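Long-range contact in beta-glucoside kinase (Listeria monocytogenes, PDB 4HTL), which phosphorylates cellobiose with ATP to give cellobiose-6'-phosphate and may also act as a transcriptional regulator of the cellobiose-PTS operon: residues A[178-190]-A[213-225]. Residues are numbered along the deposited sequence; the frame is centred on the assembly and turned at random. Where two conformers were deposited one is given.
Sequences TTMLVLRRQYAEL and VSERLITEFYTGI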
loop_
_atom_site.group_PDB
_atom_site.type_symbol
_atom_site.label_atom_id
_atom_site.label_comp_id
_atom_site.label_asym_id
_atom_site.label_seq_id
_atom_site.Cartn_x
_atom_site.Cartn_y
_atom_site.Cartn_z
ATOM N N THR A 178 -11.913 -10.920 -9.823
ATOM C CA THR A 178 -12.777 -9.789 -9.551
ATOM C C THR A 178 -12.710 -8.699 -10.640
ATOM O O THR A 178 -12.159 -7.612 -10.426
ATOM C CB THR A 178 -12.487 -9.234 -8.154
ATOM O OG1 THR A 178 -12.402 -10.320 -7.209
ATOM C CG2 THR A 178 -13.485 -8.194 -7.698
ATOM N N THR A 179 -13.234 -9.019 -11.828
ATOM C CA THR A 179 -13.207 -8.101 -12.972
ATOM C C THR A 179 -14.467 -8.309 -13.773
ATOM O O THR A 179 -15.165 -9.344 -13.631
ATOM C CB THR A 179 -11.988 -8.319 -13.918
ATOM O OG1 THR A 179 -12.134 -9.540 -14.638
ATOM C CG2 THR A 179 -10.631 -8.357 -13.117
HETATM N N MSE A 180 -14.752 -7.351 -14.649
HETATM C CA MSE A 180 -15.896 -7.484 -15.563
HETATM C C MSE A 180 -15.741 -8.710 -16.506
HETATM O O MSE A 180 -16.730 -9.390 -16.829
HETATM C CB MSE A 180 -16.062 -6.216 -16.357
HETATM C CG MSE A 180 -16.354 -4.960 -15.457
HETATM SE SE MSE A 180 -18.051 -4.942 -14.479
HETATM C CE MSE A 180 -19.135 -4.446 -15.998
ATOM N N LEU A 181 -14.504 -8.983 -16.934
ATOM C CA LEU A 181 -14.192 -10.174 -17.720
ATOM C C LEU A 181 -14.476 -11.466 -16.957
ATOM O O LEU A 181 -15.098 -12.381 -17.503
ATOM C CB LEU A 181 -12.754 -10.168 -18.216
ATOM C CG LEU A 181 -12.283 -11.391 -19.039
ATOM C CD1 LEU A 181 -13.184 -11.708 -20.259
ATOM C CD2 LEU A 181 -10.808 -11.184 -19.436
ATOM N N VAL A 182 -14.064 -11.533 -15.688
ATOM C CA VAL A 182 -14.301 -12.712 -14.884
ATOM C C VAL A 182 -15.821 -12.925 -14.755
ATOM O O VAL A 182 -16.293 -14.066 -14.820
ATOM C CB VAL A 182 -13.606 -12.606 -13.495
ATOM C CG1 VAL A 182 -14.165 -13.664 -12.543
ATOM C CG2 VAL A 182 -12.110 -12.699 -13.678
ATOM N N LEU A 183 -16.585 -11.843 -14.538
ATOM C CA LEU A 183 -18.028 -11.973 -14.459
ATOM C C LEU A 183 -18.627 -12.629 -15.684
ATOM O O LEU A 183 -19.459 -13.559 -15.556
ATOM C CB LEU A 183 -18.698 -10.617 -14.243
ATOM C CG LEU A 183 -18.762 -10.053 -12.829
ATOM C CD1 LEU A 183 -19.307 -8.614 -12.904
ATOM C CD2 LEU A 183 -19.631 -10.919 -11.887
ATOM N N ARG A 184 -18.190 -12.190 -16.849
ATOM C CA ARG A 184 -18.674 -12.765 -18.116
ATOM C C ARG A 184 -18.247 -14.230 -18.252
ATOM O O ARG A 184 -19.051 -15.080 -18.637
ATOM C CB ARG A 184 -18.217 -11.926 -19.311
ATOM C CG ARG A 184 -18.831 -10.529 -19.308
ATOM C CD ARG A 184 -18.203 -9.650 -20.372
ATOM N NE ARG A 184 -18.299 -10.333 -21.660
ATOM C CZ ARG A 184 -17.281 -10.750 -22.411
ATOM N NH1 ARG A 184 -16.016 -10.477 -22.094
ATOM N NH2 ARG A 184 -17.540 -11.395 -23.550
ATOM N N ARG A 185 -16.997 -14.524 -17.903
ATOM C CA ARG A 185 -16.497 -15.908 -17.905
ATOM C C ARG A 185 -17.305 -16.804 -16.987
ATOM O O ARG A 185 -17.679 -17.906 -17.367
ATOM C CB ARG A 185 -15.040 -15.951 -17.514
ATOM C CG ARG A 185 -14.157 -15.440 -18.627
ATOM C CD ARG A 185 -12.662 -15.591 -18.344
ATOM N NE ARG A 185 -12.323 -16.924 -17.827
ATOM C CZ ARG A 185 -11.657 -17.153 -16.693
ATOM N NH1 ARG A 185 -11.209 -16.140 -15.946
ATOM N NH2 ARG A 185 -11.418 -18.405 -16.297
ATOM N N GLN A 186 -17.579 -16.336 -15.771
ATOM C CA GLN A 186 -18.356 -17.113 -14.854
ATOM C C GLN A 186 -19.776 -17.343 -15.367
ATOM O O GLN A 186 -20.315 -18.441 -15.251
ATOM C CB GLN A 186 -18.432 -16.425 -13.494
ATOM C CG GLN A 186 -17.109 -16.375 -12.759
ATOM C CD GLN A 186 -17.072 -15.427 -11.558
ATOM O OE1 GLN A 186 -17.917 -14.532 -11.434
ATOM N NE2 GLN A 186 -16.068 -15.622 -10.657
ATOM N N TYR A 187 -20.402 -16.288 -15.877
ATOM C CA TYR A 187 -21.742 -16.421 -16.444
ATOM C C TYR A 187 -21.792 -17.416 -17.588
ATOM O O TYR A 187 -22.732 -18.235 -17.663
ATOM C CB TYR A 187 -22.273 -15.063 -16.881
ATOM C CG TYR A 187 -23.796 -15.063 -17.039
ATOM C CD1 TYR A 187 -24.630 -15.182 -15.928
ATOM C CD2 TYR A 187 -24.384 -14.921 -18.290
ATOM C CE1 TYR A 187 -25.998 -15.201 -16.060
ATOM C CE2 TYR A 187 -25.756 -14.913 -18.428
ATOM C CZ TYR A 187 -26.557 -15.060 -17.303
ATOM O OH TYR A 187 -27.916 -15.043 -17.429
ATOM N N ALA A 188 -20.788 -17.382 -18.468
ATOM C CA ALA A 188 -20.682 -18.395 -19.527
ATOM C C ALA A 188 -20.627 -19.822 -18.958
ATOM O O ALA A 188 -21.363 -20.722 -19.408
ATOM C CB ALA A 188 -19.461 -18.116 -20.385
ATOM N N GLU A 189 -19.795 -20.032 -17.941
ATOM C CA GLU A 189 -19.690 -21.358 -17.288
ATOM C C GLU A 189 -20.985 -21.809 -16.653
ATOM O O GLU A 189 -21.356 -22.992 -16.725
ATOM C CB GLU A 189 -18.627 -21.341 -16.183
ATOM C CG GLU A 189 -17.214 -21.253 -16.703
ATOM C CD GLU A 189 -16.156 -21.462 -15.641
ATOM O OE1 GLU A 189 -16.506 -21.620 -14.439
ATOM O OE2 GLU A 189 -14.960 -21.444 -16.011
ATOM N N LEU A 190 -21.661 -20.884 -15.988
ATOM C CA LEU A 190 -22.882 -21.242 -15.262
ATOM C C LEU A 190 -24.052 -21.497 -16.189
ATOM O O LEU A 190 -24.861 -22.374 -15.890
ATOM C CB LEU A 190 -23.240 -20.218 -14.173
ATOM C CG LEU A 190 -22.644 -20.388 -12.760
ATOM C CD1 LEU A 190 -23.261 -21.580 -12.036
ATOM C CD2 LEU A 190 -21.146 -20.496 -12.791
ATOM N N VAL A 213 -28.526 -17.001 -10.099
ATOM C CA VAL A 213 -27.158 -17.217 -10.610
ATOM C C VAL A 213 -26.465 -15.871 -10.686
ATOM O O VAL A 213 -25.328 -15.723 -10.218
ATOM C CB VAL A 213 -27.142 -17.961 -11.968
ATOM C CG1 VAL A 213 -25.857 -17.685 -12.759
ATOM C CG2 VAL A 213 -27.366 -19.504 -11.791
ATOM N N SER A 214 -27.155 -14.878 -11.261
ATOM C CA SER A 214 -26.625 -13.545 -11.377
ATOM C C SER A 214 -26.372 -12.887 -10.030
ATOM O O SER A 214 -25.343 -12.197 -9.848
ATOM C CB SER A 214 -27.548 -12.709 -12.228
ATOM O OG SER A 214 -27.691 -13.301 -13.535
ATOM N N GLU A 215 -27.321 -13.048 -9.112
ATOM C CA GLU A 215 -27.145 -12.575 -7.760
ATOM C C GLU A 215 -25.844 -13.056 -7.156
ATOM O O GLU A 215 -25.101 -12.264 -6.553
ATOM C CB GLU A 215 -28.325 -12.887 -6.861
ATOM C CG GLU A 215 -29.528 -12.039 -7.185
ATOM C CD GLU A 215 -30.794 -12.444 -6.442
ATOM O OE1 GLU A 215 -30.878 -13.588 -5.928
ATOM O OE2 GLU A 215 -31.711 -11.596 -6.356
ATOM N N ARG A 216 -25.544 -14.342 -7.295
ATOM C CA ARG A 216 -24.330 -14.849 -6.697
ATOM C C ARG A 216 -23.114 -14.219 -7.359
ATOM O O ARG A 216 -22.162 -13.826 -6.685
ATOM C CB ARG A 216 -24.276 -16.390 -6.753
ATOM C CG ARG A 216 -23.026 -16.964 -6.082
ATOM C CD ARG A 216 -23.052 -18.494 -6.010
ATOM N NE ARG A 216 -21.818 -18.951 -5.415
ATOM C CZ ARG A 216 -21.517 -18.885 -4.116
ATOM N NH1 ARG A 216 -22.406 -18.490 -3.216
ATOM N NH2 ARG A 216 -20.318 -19.266 -3.702
ATOM N N LEU A 217 -23.124 -14.136 -8.675
ATOM C CA LEU A 217 -21.959 -13.583 -9.376
ATOM C C LEU A 217 -21.667 -12.146 -8.945
ATOM O O LEU A 217 -20.508 -11.765 -8.646
ATOM C CB LEU A 217 -22.131 -13.664 -10.888
ATOM C CG LEU A 217 -22.266 -14.985 -11.566
ATOM C CD1 LEU A 217 -22.114 -14.780 -13.100
ATOM C CD2 LEU A 217 -21.423 -16.102 -10.982
ATOM N N ILE A 218 -22.715 -11.348 -8.861
ATOM C CA ILE A 218 -22.559 -9.944 -8.523
ATOM C C ILE A 218 -22.155 -9.774 -7.062
ATOM O O ILE A 218 -21.258 -8.963 -6.738
ATOM C CB ILE A 218 -23.833 -9.089 -8.872
ATOM C CG1 ILE A 218 -24.075 -9.111 -10.419
ATOM C CG2 ILE A 218 -23.683 -7.667 -8.292
ATOM C CD1 ILE A 218 -22.908 -8.656 -11.284
ATOM N N THR A 219 -22.780 -10.566 -6.206
ATOM C CA THR A 219 -22.446 -10.552 -4.775
ATOM C C THR A 219 -20.963 -10.883 -4.534
ATOM O O THR A 219 -20.274 -10.191 -3.765
ATOM C CB THR A 219 -23.383 -11.442 -3.954
ATOM O OG1 THR A 219 -24.738 -11.014 -4.156
ATOM C CG2 THR A 219 -23.062 -11.380 -2.441
ATOM N N GLU A 220 -20.487 -11.919 -5.210
ATOM C CA GLU A 220 -19.084 -12.338 -5.078
ATOM C C GLU A 220 -18.136 -11.270 -5.632
ATOM O O GLU A 220 -17.089 -11.037 -5.066
ATOM C CB GLU A 220 -18.832 -13.684 -5.722
ATOM C CG GLU A 220 -19.623 -14.789 -5.042
ATOM C CD GLU A 220 -19.057 -15.195 -3.694
ATOM O OE1 GLU A 220 -17.887 -15.561 -3.678
ATOM O OE2 GLU A 220 -19.766 -15.171 -2.673
ATOM N N PHE A 221 -18.496 -10.672 -6.773
ATOM C CA PHE A 221 -17.748 -9.559 -7.357
ATOM C C PHE A 221 -17.608 -8.423 -6.343
ATOM O O PHE A 221 -16.506 -7.914 -6.079
ATOM C CB PHE A 221 -18.468 -9.136 -8.655
ATOM C CG PHE A 221 -17.877 -7.925 -9.351
ATOM C CD1 PHE A 221 -16.638 -7.972 -9.980
ATOM C CD2 PHE A 221 -18.631 -6.796 -9.503
ATOM C CE1 PHE A 221 -16.141 -6.886 -10.662
ATOM C CE2 PHE A 221 -18.158 -5.703 -10.196
ATOM C CZ PHE A 221 -16.902 -5.744 -10.784
ATOM N N TYR A 222 -18.715 -8.011 -5.737
ATOM C CA TYR A 222 -18.655 -6.903 -4.797
ATOM C C TYR A 222 -17.850 -7.264 -3.554
ATOM O O TYR A 222 -17.094 -6.438 -3.025
ATOM C CB TYR A 222 -20.060 -6.434 -4.425
ATOM C CG TYR A 222 -20.746 -5.617 -5.512
ATOM C CD1 TYR A 222 -20.047 -4.699 -6.269
ATOM C CD2 TYR A 222 -22.105 -5.617 -5.654
ATOM C CE1 TYR A 222 -20.649 -3.926 -7.236
ATOM C CE2 TYR A 222 -22.734 -4.803 -6.610
ATOM C CZ TYR A 222 -22.007 -3.987 -7.399
ATOM O OH TYR A 222 -22.674 -3.211 -8.320
ATOM N N THR A 223 -17.927 -8.513 -3.136
ATOM C CA THR A 223 -17.112 -8.956 -1.985
ATOM C C THR A 223 -15.611 -8.856 -2.308
ATOM O O THR A 223 -14.849 -8.403 -1.501
ATOM C CB THR A 223 -17.480 -10.390 -1.537
ATOM O OG1 THR A 223 -18.826 -10.391 -1.016
ATOM C CG2 THR A 223 -16.466 -10.957 -0.461
ATOM N N GLY A 224 -15.213 -9.236 -3.517
ATOM C CA GLY A 224 -13.864 -9.113 -3.915
ATOM C C GLY A 224 -13.425 -7.668 -3.941
ATOM O O GLY A 224 -12.336 -7.336 -3.492
ATOM N N ILE A 225 -14.266 -6.782 -4.486
ATOM C CA ILE A 225 -13.923 -5.353 -4.491
ATOM C C ILE A 225 -13.760 -4.812 -3.040
ATOM O O ILE A 225 -12.782 -4.107 -2.731
ATOM C CB ILE A 225 -14.928 -4.493 -5.246
ATOM C CG1 ILE A 225 -14.942 -4.902 -6.724
ATOM C CG2 ILE A 225 -14.563 -2.993 -5.136
ATOM C CD1 ILE A 225 -16.102 -4.336 -7.532
HETATM O O HOH W 1 -14.478 -11.747 -6.211
HETATM O O HOH W 2 -18.044 -12.880 -9.368
#
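A nearly antiparallel pair of helices, 180-190 and 213-225, packs in the C-terminal lobe of this ROK-family kinase, with a Leu183 methyl over one face of the Phe221 ring. Leu183 CD1 sits 3.9 Å from the centroid of the Phe221 ring, only 10° off its normal, a CH-pi contact; Ile225 CD1 covers the opposite face toward the rim, so the ring is clamped between two aliphatic branches. Phe221 takes up this place because its CG is anti to the backbone N (chi1 176°), which swings the ring across to the N-terminal end of 180-190. There Thr179 N lies in the ring plane at the edge, a buried amide with no hydrogen-bond partner, while SE of Met180, a selenomethionine, approaches obliquely, 4.0 Å from Phe221 CZ, as a Met-aromatic contact. Thr179 caps its own helix, its OG1 accepting from Val182 N at 3.0 Å. The axes come within 10.5 Å, their N-to-C directions 152° apart, a gap that Leu183 and Leu217 fill. Leu183 spreads its other methyl, CD2, onto the Leu217 backbone, while Leu217 CD1 reaches the backbone of Tyr187 and lies 3.8 Å from Tyr187 CB and at the edge of the Tyr187 ring. Val213, short and branched, fits where helix 180-191 ends and 212-236 starts, its CG1 3.9 Å from Leu190 CB. Thr178, in the turn before the helix, suits a mixed setting: its methyl CG2 rests 3.4 Å from Phe221 O, and its hydroxyl shares a water with Glu220 O. Gly224 lets this threonine come close to the helix backbone. A second water donates to both Gln186 OE1 and Leu217 O, bridging the helices. Ile131 of strand 126-131 packs against Phe221 and Ile225, joining helix 212-236 to the sheet of the lobe.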